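Local coordinates for alanine racemase 1 (Caldanaerobacter subterraneus subsp. tengcongensis MB4, PDB 4Y2W), which belongs to the alanine racemase family and pairs an N-terminal TIM-barrel domain with a C-terminal domain rich in beta strand, in an assembly of two chains, at residues 34-39 and 60-65; 87-92 and 102-107; 281-286 and 317-322. The protein carries 1 engineered substitution. All coordinates share one frame; numbering follows the deposited sequence.

From the N terminus, strand 10-14 joins the mixed sheet before the chain enters the parallel barrel. Contact 1 closes a largely helical excursion of 20 residues between the neighbouring barrel strands 34-38 and 62-65. Contact 2 follows further along the same barrel. There the loop after strand 83-85 meets strand 103-106, and the excursion it closes holds helix 94-99. Tyr-62 and Thr-103 bring these two contacts together, although their centres lie about 17 Å apart. Contact 3 comes last, in the C-terminal domain, where it closes an excursion containing strands but no helix. The three follow in series, without nesting or crossing. Contacts 2 and 3 lie on opposite sides of the chain's centre, and both touch the second subunit.

Contact 1. Residues 34-39 and 60-65; sequences KIMAVI and VDYFGV
Met-36 pairs with Tyr-62, and Ala-37 with Phe-63, where two neighbouring parallel strands of the TIM barrel join in a beta-alpha-beta crossover. The backbone ladder alternates from strand to strand: Tyr-62 N to Ile-35 O, Ala-37 N to Tyr-62 O, Gly-64 N to Ala-37 O, and Ile-39 N to Gly-64 O. The side chain of Met-36 lies alongside that of Tyr-62 and points the same way. Met-36 CB rests 3.8 Å from Tyr-62 CB. Met-36 CG is anti to the backbone N (chi1 167°), which carries it over the neighbouring strand to 3.6 Å from Gly-64 N. Met-36 SD then lies 4.0 Å from Gly-64 CA. A bend at the last torsion (chi3 -81°) returns Met-36 CE to the Tyr-62 ring, 3.5 Å from Tyr-62 CD1. Met-222 of strand 222-224, which flanks 34-38 on its other side, also packs against Met-36 and Tyr-62. Tyr-62 OH is hydrogen-bonded to Thr-103 OG1 and Glu-163 OE1. On the other face, Phe-63 CD1 meets Ala-37 CB at 3.8 Å, and Ile-39 CD1 approaches the ring obliquely. Ile-35 and Val-60 both pack on Phe-22 of helix 15-28, part of the helical layer around the barrel. At the entrance to the strands, Asp-61 adds a side-chain bond to the ladder. Asp-61 OD2 accepts from Ile-35 N at 2.9 Å, through the anti lone pair.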
ATOM      1  N   LYS A  34     -13.917 -29.768  -1.374  1.00 64.50           N
ATOM      2  CA  LYS A  34     -14.415 -28.390  -1.362  1.00 63.13           C
ATOM      3  C   LYS A  34     -13.285 -27.383  -1.546  1.00 60.23           C
ATOM      4  O   LYS A  34     -12.130 -27.662  -1.214  1.00 59.00           O
ATOM      5  CB  LYS A  34     -15.149 -28.098  -0.051  1.00 64.92           C
ATOM      6  CG  LYS A  34     -16.306 -29.044   0.226  1.00 67.26           C
ATOM      7  CD  LYS A  34     -17.087 -28.643   1.467  1.00 68.44           C
ATOM      8  CE  LYS A  34     -18.180 -29.657   1.765  1.00 69.52           C
ATOM      9  NZ  LYS A  34     -19.131 -29.166   2.798  1.00 69.83           N
ATOM     10  N   ILE A  35     -13.625 -26.209  -2.069  1.00 56.93           N
ATOM     11  CA  ILE A  35     -12.634 -25.167  -2.331  1.00 54.72           C
ATOM     12  C   ILE A  35     -12.928 -23.896  -1.535  1.00 51.84           C
ATOM     13  O   ILE A  35     -14.036 -23.360  -1.587  1.00 51.94           O
ATOM     14  CB  ILE A  35     -12.548 -24.851  -3.838  1.00 54.58           C
ATOM     15  CG1 ILE A  35     -11.963 -26.067  -4.569  1.00 55.40           C
ATOM     16  CG2 ILE A  35     -11.700 -23.607  -4.082  1.00 54.65           C
ATOM     17  CD1 ILE A  35     -11.876 -25.933  -6.073  1.00 55.99           C
ATOM     18  N   MET A  36     -11.921 -23.437  -0.796  1.00 47.83           N
ATOM     19  CA  MET A  36     -11.978 -22.171  -0.079  1.00 45.08           C
ATOM     20  C   MET A  36     -11.077 -21.171  -0.785  1.00 44.39           C
ATOM     21  O   MET A  36      -9.853 -21.277  -0.711  1.00 44.59           O
ATOM     22  CB  MET A  36     -11.502 -22.348   1.364  1.00 44.10           C
ATOM     23  CG  MET A  36     -11.231 -21.042   2.095  1.00 43.31           C
ATOM     24  SD  MET A  36     -10.636 -21.287   3.771  1.00 41.79           S
ATOM     25  CE  MET A  36     -12.181 -21.592   4.616  1.00 41.99           C
ATOM     26  N   ALA A  37     -11.677 -20.197  -1.460  1.00 43.92           N
ATOM     27  CA  ALA A  37     -10.904 -19.147  -2.126  1.00 42.62           C
ATOM     28  C   ALA A  37     -10.317 -18.184  -1.089  1.00 41.00           C
ATOM     29  O   ALA A  37     -11.052 -17.460  -0.416  1.00 40.46           O
ATOM     30  CB  ALA A  37     -11.773 -18.396  -3.123  1.00 42.24           C
ATOM     31  N   VAL A  38      -8.995 -18.199  -0.945  1.00 39.64           N
ATOM     32  CA  VAL A  38      -8.313 -17.219  -0.109  1.00 39.06           C
ATOM     33  C   VAL A  38      -8.283 -15.918  -0.903  1.00 38.22           C
ATOM     34  O   VAL A  38      -7.714 -15.866  -1.991  1.00 38.02           O
ATOM     35  CB  VAL A  38      -6.878 -17.659   0.247  1.00 39.28           C
ATOM     36  CG1 VAL A  38      -6.163 -16.584   1.056  1.00 38.70           C
ATOM     37  CG2 VAL A  38      -6.904 -18.978   1.012  1.00 40.16           C
ATOM     38  N   ILE A  39      -8.928 -14.886  -0.370  1.00 37.57           N
ATOM     39  CA  ILE A  39      -8.968 -13.580  -1.024  1.00 38.04           C
ATOM     40  C   ILE A  39      -8.603 -12.486  -0.022  1.00 38.69           C
ATOM     41  O   ILE A  39      -9.131 -11.370  -0.074  1.00 38.49           O
ATOM     42  CB  ILE A  39     -10.344 -13.305  -1.682  1.00 37.75           C
ATOM     43  CG1 ILE A  39     -11.483 -13.405  -0.661  1.00 38.27           C
ATOM     44  CG2 ILE A  39     -10.583 -14.286  -2.819  1.00 37.31           C
ATOM     45  CD1 ILE A  39     -12.829 -12.960  -1.195  1.00 38.16           C
ATOM     46  N   VAL A  60     -18.201 -21.208  -5.429  1.00 52.28           N
ATOM     47  CA  VAL A  60     -17.157 -21.506  -4.448  1.00 51.51           C
ATOM     48  C   VAL A  60     -17.777 -21.927  -3.110  1.00 50.65           C
ATOM     49  O   VAL A  60     -18.854 -21.455  -2.745  1.00 51.51           O
ATOM     50  CB  VAL A  60     -16.212 -20.297  -4.258  1.00 52.78           C
ATOM     51  CG1 VAL A  60     -16.899 -19.163  -3.499  1.00 53.08           C
ATOM     52  CG2 VAL A  60     -14.926 -20.720  -3.565  1.00 53.04           C
ATOM     53  N   ASP A  61     -17.095 -22.815  -2.390  1.00 49.53           N
ATOM     54  CA  ASP A  61     -17.639 -23.407  -1.159  1.00 48.73           C
ATOM     55  C   ASP A  61     -17.392 -22.564   0.093  1.00 46.69           C
ATOM     56  O   ASP A  61     -18.211 -22.562   1.012  1.00 45.84           O
ATOM     57  CB  ASP A  61     -17.067 -24.815  -0.949  1.00 49.24           C
ATOM     58  CG  ASP A  61     -17.416 -25.759  -2.082  1.00 49.42           C
ATOM     59  OD1 ASP A  61     -18.614 -25.869  -2.410  1.00 49.63           O
ATOM     60  OD2 ASP A  61     -16.498 -26.388  -2.645  1.00 49.43           O
ATOM     61  N   TYR A  62     -16.261 -21.866   0.130  1.00 45.58           N
ATOM     62  CA  TYR A  62     -15.889 -21.042   1.281  1.00 44.98           C
ATOM     63  C   TYR A  62     -15.011 -19.880   0.818  1.00 44.27           C
ATOM     64  O   TYR A  62     -14.467 -19.904  -0.288  1.00 44.87           O
ATOM     65  CB  TYR A  62     -15.113 -21.891   2.294  1.00 45.20           C
ATOM     66  CG  TYR A  62     -15.674 -21.894   3.702  1.00 45.38           C
ATOM     67  CD1 TYR A  62     -15.559 -20.780   4.528  1.00 45.95           C
ATOM     68  CD2 TYR A  62     -16.302 -23.028   4.217  1.00 45.27           C
ATOM     69  CE1 TYR A  62     -16.066 -20.791   5.820  1.00 46.09           C
ATOM     70  CE2 TYR A  62     -16.811 -23.045   5.506  1.00 44.72           C
ATOM     71  CZ  TYR A  62     -16.690 -21.926   6.302  1.00 44.97           C
ATOM     72  OH  TYR A  62     -17.188 -21.939   7.582  1.00 45.15           O
ATOM     73  N   PHE A  63     -14.884 -18.864   1.666  1.00 43.15           N
ATOM     74  CA  PHE A  63     -13.881 -17.818   1.480  1.00 41.85           C
ATOM     75  C   PHE A  63     -12.946 -17.764   2.679  1.00 41.39           C
ATOM     76  O   PHE A  63     -13.368 -17.964   3.816  1.00 41.74           O
ATOM     77  CB  PHE A  63     -14.535 -16.449   1.289  1.00 41.38           C
ATOM     78  CG  PHE A  63     -15.051 -16.209  -0.098  1.00 40.49           C
ATOM     79  CD1 PHE A  63     -14.184 -16.194  -1.178  1.00 40.35           C
ATOM     80  CD2 PHE A  63     -16.399 -15.980  -0.322  1.00 40.81           C
ATOM     81  CE1 PHE A  63     -14.653 -15.968  -2.460  1.00 40.75           C
ATOM     82  CE2 PHE A  63     -16.877 -15.749  -1.602  1.00 41.08           C
ATOM     83  CZ  PHE A  63     -16.002 -15.744  -2.673  1.00 41.19           C
ATOM     84  N   GLY A  64     -11.676 -17.491   2.407  1.00 41.90           N
ATOM     85  CA  GLY A  64     -10.680 -17.285   3.451  1.00 42.01           C
ATOM     86  C   GLY A  64     -10.213 -15.843   3.457  1.00 41.87           C
ATOM     87  O   GLY A  64      -9.876 -15.289   2.405  1.00 41.15           O
ATOM     88  N   VAL A  65     -10.205 -15.235   4.641  1.00 41.21           N
ATOM     89  CA  VAL A  65      -9.677 -13.886   4.820  1.00 41.47           C
ATOM     90  C   VAL A  65      -8.828 -13.782   6.081  1.00 41.85           C
ATOM     91  O   VAL A  65      -8.923 -14.617   6.983  1.00 41.08           O
ATOM     92  CB  VAL A  65     -10.793 -12.827   4.873  1.00 41.55           C
ATOM     93  CG1 VAL A  65     -11.461 -12.702   3.515  1.00 41.68           C
ATOM     94  CG2 VAL A  65     -11.808 -13.153   5.960  1.00 41.99           C
TER

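Contact 2. Residues 87-92 and 102-107; sequences GYTPPT and LTQTVY
This is a polar contact between a side chain and a loop, on the outer side of the TIM barrel. Gln-104 of strand 103-106 grips Gly-87 and Thr-89, in the loop that follows the adjacent strand 83-85. Both ends of its amide are used. Gln-104 NE2 donates to Gly-87 O at 2.9 Å, approaching in the plane of that carbonyl, although the hydrogen bond is bent (131° at the hydrogen). Gln-104 OE1 accepts from Thr-89 OG1 at 2.6 Å, with the hydroxyl tilted from the amide carbonyl plane. The chain of Gln-104 starts with CG anti to the backbone N, then folds at chi2 (62°), which swings the amide back toward the loop. The two bonds, with a weak third one from NE2 to Thr-105 O, limit rotation of the amide. Thr-89 OG1 also bonds to Thr-68 OG1, so this buried hydroxyl links Gln-104 to the start of helix 68-76. Tyr-111 of helix 109-121 packs on Gln-104, and its OH bonds to Thr-89 O. Farther out, Tyr-88 and Tyr-107 both reach Val-255 of the second subunit. The loop is thus held between strand 103-106, helices 68-76 and 109-121, and the subunit interface.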
ATOM      1  N   GLY A  87      -7.334 -14.939  11.350  1.00 45.65           N
ATOM      2  CA  GLY A  87      -6.759 -14.176  12.445  1.00 45.45           C
ATOM      3  C   GLY A  87      -7.602 -14.154  13.702  1.00 46.20           C
ATOM      4  O   GLY A  87      -8.660 -14.782  13.781  1.00 47.00           O
ATOM      5  N   TYR A  88      -7.107 -13.414  14.684  1.00 46.80           N
ATOM      6  CA  TYR A  88      -7.765 -13.236  15.965  1.00 47.49           C
ATOM      7  C   TYR A  88      -8.785 -12.111  15.858  1.00 47.77           C
ATOM      8  O   TYR A  88      -8.436 -11.001  15.461  1.00 49.08           O
ATOM      9  CB  TYR A  88      -6.709 -12.886  17.014  1.00 48.13           C
ATOM     10  CG  TYR A  88      -7.209 -12.760  18.434  1.00 49.05           C
ATOM     11  CD1 TYR A  88      -7.743 -13.854  19.099  1.00 50.83           C
ATOM     12  CD2 TYR A  88      -7.111 -11.554  19.124  1.00 49.64           C
ATOM     13  CE1 TYR A  88      -8.190 -13.750  20.408  1.00 52.45           C
ATOM     14  CE2 TYR A  88      -7.550 -11.440  20.435  1.00 50.91           C
ATOM     15  CZ  TYR A  88      -8.090 -12.541  21.072  1.00 51.72           C
ATOM     16  OH  TYR A  88      -8.532 -12.447  22.374  1.00 51.74           O
ATOM     17  N   THR A  89     -10.039 -12.407  16.193  1.00 46.93           N
ATOM     18  CA  THR A  89     -11.075 -11.387  16.332  1.00 46.58           C
ATOM     19  C   THR A  89     -11.173 -11.032  17.817  1.00 47.52           C
ATOM     20  O   THR A  89     -11.646 -11.850  18.608  1.00 48.40           O
ATOM     21  CB  THR A  89     -12.442 -11.896  15.829  1.00 45.69           C
ATOM     22  OG1 THR A  89     -12.376 -12.148  14.420  1.00 44.21           O
ATOM     23  CG2 THR A  89     -13.547 -10.877  16.114  1.00 44.90           C
ATOM     24  N   PRO A  90     -10.723  -9.819  18.205  1.00 48.03           N
ATOM     25  CA  PRO A  90     -10.690  -9.439  19.626  1.00 47.95           C
ATOM     26  C   PRO A  90     -12.034  -9.596  20.343  1.00 48.05           C
ATOM     27  O   PRO A  90     -13.078  -9.488  19.700  1.00 48.13           O
ATOM     28  CB  PRO A  90     -10.295  -7.961  19.588  1.00 48.41           C
ATOM     29  CG  PRO A  90      -9.582  -7.784  18.295  1.00 48.68           C
ATOM     30  CD  PRO A  90     -10.226  -8.736  17.336  1.00 48.23           C
ATOM     31  N   PRO A  91     -12.011  -9.845  21.668  1.00 49.17           N
ATOM     32  CA  PRO A  91     -13.231  -9.970  22.485  1.00 50.11           C
ATOM     33  C   PRO A  91     -14.218  -8.811  22.324  1.00 49.77           C
ATOM     34  O   PRO A  91     -15.430  -9.019  22.356  1.00 49.66           O
ATOM     35  CB  PRO A  91     -12.689 -10.009  23.916  1.00 50.44           C
ATOM     36  CG  PRO A  91     -11.336 -10.609  23.777  1.00 50.33           C
ATOM     37  CD  PRO A  91     -10.800 -10.108  22.466  1.00 50.00           C
ATOM     38  N   THR A  92     -13.688  -7.607  22.143  1.00 50.58           N
ATOM     39  CA  THR A  92     -14.495  -6.406  21.952  1.00 51.34           C
ATOM     40  C   THR A  92     -15.293  -6.388  20.636  1.00 51.91           C
ATOM     41  O   THR A  92     -16.284  -5.665  20.528  1.00 52.17           O
ATOM     42  CB  THR A  92     -13.603  -5.151  21.997  1.00 51.93           C
ATOM     43  OG1 THR A  92     -12.513  -5.308  21.076  1.00 52.77           O
ATOM     44  CG2 THR A  92     -13.049  -4.929  23.405  1.00 50.99           C
ATOM     45  N   LEU A 102     -20.024 -15.383  10.776  1.00 48.42           N
ATOM     46  CA  LEU A 102     -18.677 -15.556  10.248  1.00 47.19           C
ATOM     47  C   LEU A 102     -17.948 -16.647  11.022  1.00 46.36           C
ATOM     48  O   LEU A 102     -17.996 -16.688  12.251  1.00 46.47           O
ATOM     49  CB  LEU A 102     -17.898 -14.239  10.332  1.00 46.63           C
ATOM     50  CG  LEU A 102     -18.448 -13.084   9.488  1.00 45.68           C
ATOM     51  CD1 LEU A 102     -17.761 -11.780   9.854  1.00 45.56           C
ATOM     52  CD2 LEU A 102     -18.295 -13.369   8.003  1.00 45.31           C
ATOM     53  N   THR A 103     -17.274 -17.528  10.292  1.00 44.94           N
ATOM     54  CA  THR A 103     -16.508 -18.602  10.902  1.00 44.10           C
ATOM     55  C   THR A 103     -15.229 -18.021  11.508  1.00 44.42           C
ATOM     56  O   THR A 103     -14.552 -17.202  10.880  1.00 44.05           O
ATOM     57  CB  THR A 103     -16.162 -19.694   9.871  1.00 43.92           C
ATOM     58  OG1 THR A 103     -17.321 -19.997   9.086  1.00 43.27           O
ATOM     59  CG2 THR A 103     -15.670 -20.957  10.556  1.00 43.77           C
ATOM     60  N   GLN A 104     -14.913 -18.449  12.728  1.00 44.25           N
ATOM     61  CA  GLN A 104     -13.778 -17.922  13.478  1.00 45.50           C
ATOM     62  C   GLN A 104     -12.756 -19.009  13.801  1.00 47.13           C
ATOM     63  O   GLN A 104     -13.110 -20.152  14.088  1.00 48.08           O
ATOM     64  CB  GLN A 104     -14.266 -17.279  14.782  1.00 45.41           C
ATOM     65  CG  GLN A 104     -13.172 -16.651  15.644  1.00 44.72           C
ATOM     66  CD  GLN A 104     -12.447 -15.515  14.942  1.00 44.39           C
ATOM     67  OE1 GLN A 104     -13.074 -14.658  14.315  1.00 43.82           O
ATOM     68  NE2 GLN A 104     -11.122 -15.502  15.047  1.00 43.77           N
ATOM     69  N   THR A 105     -11.483 -18.631  13.761  1.00 47.90           N
ATOM     70  CA  THR A 105     -10.396 -19.520  14.134  1.00 47.91           C
ATOM     71  C   THR A 105     -10.241 -19.539  15.653  1.00 48.22           C
ATOM     72  O   THR A 105     -10.285 -18.491  16.299  1.00 48.43           O
ATOM     73  CB  THR A 105      -9.081 -19.071  13.474  1.00 47.63           C
ATOM     74  OG1 THR A 105      -9.214 -19.175  12.052  1.00 47.31           O
ATOM     75  CG2 THR A 105      -7.919 -19.934  13.934  1.00 48.15           C
ATOM     76  N   VAL A 106     -10.059 -20.734  16.214  1.00 48.76           N
ATOM     77  CA  VAL A 106      -9.925 -20.907  17.662  1.00 49.20           C
ATOM     78  C   VAL A 106      -8.837 -21.928  17.999  1.00 49.19           C
ATOM     79  O   VAL A 106      -8.777 -23.000  17.399  1.00 48.95           O
ATOM     80  CB  VAL A 106     -11.254 -21.375  18.298  1.00 48.72           C
ATOM     81  CG1 VAL A 106     -11.125 -21.459  19.816  1.00 48.99           C
ATOM     82  CG2 VAL A 106     -12.395 -20.446  17.902  1.00 48.19           C
ATOM     83  N   TYR A 107      -7.979 -21.586  18.954  1.00 49.37           N
ATOM     84  CA  TYR A 107      -6.976 -22.526  19.459  1.00 50.96           C
ATOM     85  C   TYR A 107      -6.674 -22.332  20.954  1.00 50.68           C
ATOM     86  O   TYR A 107      -5.550 -22.559  21.402  1.00 49.90           O
ATOM     87  CB  TYR A 107      -5.691 -22.445  18.619  1.00 52.39           C
ATOM     88  CG  TYR A 107      -5.149 -21.041  18.439  1.00 52.79           C
ATOM     89  CD1 TYR A 107      -4.261 -20.490  19.356  1.00 52.95           C
ATOM     90  CD2 TYR A 107      -5.528 -20.264  17.346  1.00 52.79           C
ATOM     91  CE1 TYR A 107      -3.768 -19.207  19.191  1.00 53.86           C
ATOM     92  CE2 TYR A 107      -5.041 -18.980  17.174  1.00 53.03           C
ATOM     93  CZ  TYR A 107      -4.160 -18.457  18.099  1.00 53.49           C
ATOM     94  OH  TYR A 107      -3.672 -17.184  17.935  1.00 54.00           O
TER

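Contact 3. Residues 281-286 and 317-322; sequences ATIPVG and DQCMID
Ile-283 and Cys-319 form a hydrogen-bonded pair in an antiparallel ladder of the mixed beta sheet of the C-terminal domain. A second such pair, Ala-281 with Ile-321, lies two residues away, and each pair is closed by two backbone bonds. The tightly packed face carries these four side chains. Cys-319 SG touches Ile-283 at both CG1 and CD1, each at 3.6 Å. Ile-283 CG1 sits between the backbone N and the carbonyl carbon (chi1 48°), which turns the branch toward the partner strand 319-322. Ile-283 CD1 reaches Ile-321 CG2 at 4.1 Å, the two side chains crossing at about a right angle. Ile-321 CG1 lies 3.9 Å from Ala-281 CB. Leu-257, Leu-291 and Val-308 add to this apolar layer.

Between the strands the opposite face is looser, and the second subunit packs on it. Thr-282 and Met-320 run side by side, with Thr-282 OG1 4.0 Å from Met-320 CG. Thr-282 OG1 bonds to Arg-138 O of that chain, and Met-320 packs on its Gly-137.

Past Ile-283 the regular pairing ends, and the partly exposed Pro-284 and Gln-318 mark the more open end. Pro-284 centres an inverse gamma turn, with a weak bond from Val-285 N to Ile-283 O. Gln-318 packs against Arg-138 of the second subunit. The side chain of Asp-317 lies about 5 Å from a bound alanine. Its OD1 forms a salt bridge with Arg-369, while OD2 forms one with Lys-40 NZ of the second subunit, which probably fixes the carboxylate. Lys-40 and Arg-138 of that subunit belong to an alanine pocket, so this end adjoins it across the interface. Next in the chain, Gln-318 CB rests 3.3 Å from Ile-283 O, the carbonyl that accepts from Cys-319 N at 3.1 Å.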
ATOM      1  N   ALA A 281       9.940  10.041 -21.684  1.00 36.06           N
ATOM      2  CA  ALA A 281       8.544  10.152 -21.298  1.00 36.04           C
ATOM      3  C   ALA A 281       8.435  10.146 -19.778  1.00 35.80           C
ATOM      4  O   ALA A 281       9.229   9.502 -19.090  1.00 35.87           O
ATOM      5  CB  ALA A 281       7.728   9.021 -21.900  1.00 36.17           C
ATOM      6  N   THR A 282       7.456  10.881 -19.263  1.00 34.54           N
ATOM      7  CA  THR A 282       7.142  10.869 -17.844  1.00 33.92           C
ATOM      8  C   THR A 282       5.797  10.165 -17.675  1.00 33.46           C
ATOM      9  O   THR A 282       4.871  10.375 -18.467  1.00 32.97           O
ATOM     10  CB  THR A 282       7.062  12.297 -17.277  1.00 33.89           C
ATOM     11  OG1 THR A 282       8.211  13.044 -17.691  1.00 34.99           O
ATOM     12  CG2 THR A 282       7.000  12.273 -15.764  1.00 33.87           C
ATOM     13  N   ILE A 283       5.687   9.332 -16.647  1.00 32.27           N
ATOM     14  CA  ILE A 283       4.462   8.576 -16.411  1.00 32.00           C
ATOM     15  C   ILE A 283       3.994   8.779 -14.973  1.00 31.25           C
ATOM     16  O   ILE A 283       4.801   8.756 -14.043  1.00 30.61           O
ATOM     17  CB  ILE A 283       4.630   7.075 -16.741  1.00 32.51           C
ATOM     18  CG1 ILE A 283       5.906   6.498 -16.105  1.00 33.14           C
ATOM     19  CG2 ILE A 283       4.660   6.866 -18.251  1.00 32.18           C
ATOM     20  CD1 ILE A 283       6.186   5.059 -16.491  1.00 33.62           C
ATOM     21  N   PRO A 284       2.681   8.976 -14.781  1.00 30.81           N
ATOM     22  CA  PRO A 284       2.170   9.351 -13.469  1.00 30.58           C
ATOM     23  C   PRO A 284       1.994   8.153 -12.533  1.00 30.56           C
ATOM     24  O   PRO A 284       0.911   7.941 -11.988  1.00 29.82           O
ATOM     25  CB  PRO A 284       0.829  10.003 -13.810  1.00 30.46           C
ATOM     26  CG  PRO A 284       0.357   9.233 -14.998  1.00 30.75           C
ATOM     27  CD  PRO A 284       1.592   8.836 -15.767  1.00 30.81           C
ATOM     28  N   VAL A 285       3.065   7.383 -12.350  1.00 30.84           N
ATOM     29  CA  VAL A 285       3.087   6.308 -11.366  1.00 30.98           C
ATOM     30  C   VAL A 285       4.399   6.362 -10.589  1.00 30.95           C
ATOM     31  O   VAL A 285       5.471   6.517 -11.173  1.00 30.64           O
ATOM     32  CB  VAL A 285       2.887   4.915 -12.013  1.00 31.07           C
ATOM     33  CG1 VAL A 285       4.065   4.530 -12.902  1.00 30.83           C
ATOM     34  CG2 VAL A 285       2.646   3.859 -10.937  1.00 31.17           C
ATOM     35  N   GLY A 286       4.302   6.248  -9.269  1.00 31.18           N
ATOM     36  CA  GLY A 286       5.475   6.298  -8.400  1.00 31.90           C
ATOM     37  C   GLY A 286       5.373   5.289  -7.275  1.00 31.87           C
ATOM     38  O   GLY A 286       4.547   4.381  -7.333  1.00 32.61           O
ATOM     39  N   ASP A 317       5.143   9.838  -7.053  1.00 33.41           N
ATOM     40  CA  ASP A 317       3.940   9.833  -7.884  1.00 32.56           C
ATOM     41  C   ASP A 317       4.218   9.652  -9.382  1.00 32.70           C
ATOM     42  O   ASP A 317       3.285   9.596 -10.185  1.00 31.54           O
ATOM     43  CB  ASP A 317       3.185  11.151  -7.671  1.00 31.64           C
ATOM     44  CG  ASP A 317       3.210  11.611  -6.226  1.00 31.34           C
ATOM     45  OD1 ASP A 317       2.653  10.906  -5.362  1.00 32.14           O
ATOM     46  OD2 ASP A 317       3.778  12.684  -5.948  1.00 30.59           O
ATOM     47  N   GLN A 318       5.488   9.569  -9.765  1.00 33.61           N
ATOM     48  CA  GLN A 318       5.846   9.524 -11.178  1.00 34.56           C
ATOM     49  C   GLN A 318       7.247   8.971 -11.380  1.00 33.93           C
ATOM     50  O   GLN A 318       8.001   8.817 -10.428  1.00 34.07           O
ATOM     51  CB  GLN A 318       5.728  10.918 -11.800  1.00 35.25           C
ATOM     52  CG  GLN A 318       6.653  11.956 -11.187  1.00 36.42           C
ATOM     53  CD  GLN A 318       5.962  13.289 -10.935  1.00 37.52           C
ATOM     54  OE1 GLN A 318       5.632  13.615  -9.795  1.00 37.38           O
ATOM     55  NE2 GLN A 318       5.741  14.061 -11.994  1.00 38.10           N
ATOM     56  N   CYS A 319       7.572   8.647 -12.625  1.00 33.61           N
ATOM     57  CA  CYS A 319       8.932   8.268 -12.991  1.00 33.46           C
ATOM     58  C   CYS A 319       9.147   8.495 -14.477  1.00 33.06           C
ATOM     59  O   CYS A 319       8.190   8.682 -15.230  1.00 32.71           O
ATOM     60  CB  CYS A 319       9.221   6.811 -12.622  1.00 33.28           C
ATOM     61  SG  CYS A 319       8.247   5.604 -13.543  1.00 35.19           S
ATOM     62  N   MET A 320      10.411   8.487 -14.885  1.00 33.21           N
ATOM     63  CA  MET A 320      10.784   8.701 -16.274  1.00 33.23           C
ATOM     64  C   MET A 320      11.239   7.409 -16.942  1.00 33.29           C
ATOM     65  O   MET A 320      11.830   6.538 -16.303  1.00 32.80           O
ATOM     66  CB  MET A 320      11.895   9.741 -16.361  1.00 33.73           C
ATOM     67  CG  MET A 320      11.410  11.170 -16.199  1.00 34.44           C
ATOM     68  SD  MET A 320      10.760  11.527 -14.559  1.00 35.28           S
ATOM     69  CE  MET A 320      12.268  11.505 -13.585  1.00 34.54           C
ATOM     70  N   ILE A 321      10.969   7.307 -18.239  1.00 33.57           N
ATOM     71  CA  ILE A 321      11.386   6.162 -19.040  1.00 34.03           C
ATOM     72  C   ILE A 321      12.005   6.628 -20.355  1.00 34.46           C
ATOM     73  O   ILE A 321      11.587   7.638 -20.920  1.00 34.84           O
ATOM     74  CB  ILE A 321      10.208   5.201 -19.333  1.00 34.03           C
ATOM     75  CG1 ILE A 321       8.950   5.976 -19.743  1.00 34.16           C
ATOM     76  CG2 ILE A 321       9.913   4.341 -18.115  1.00 34.07           C
ATOM     77  CD1 ILE A 321       7.881   5.120 -20.398  1.00 33.82           C
ATOM     78  N   ASP A 322      13.005   5.891 -20.832  1.00 35.11           N
ATOM     79  CA  ASP A 322      13.657   6.192 -22.103  1.00 35.38           C
ATOM     80  C   ASP A 322      12.876   5.535 -23.229  1.00 35.80           C
ATOM     81  O   ASP A 322      12.845   4.310 -23.336  1.00 36.21           O
ATOM     82  CB  ASP A 322      15.108   5.690 -22.104  1.00 35.27           C
ATOM     83  CG  ASP A 322      15.898   6.188 -23.304  1.00 35.14           C
ATOM     84  OD1 ASP A 322      15.280   6.492 -24.344  1.00 35.37           O
ATOM     85  OD2 ASP A 322      17.138   6.277 -23.209  1.00 34.85           O
TER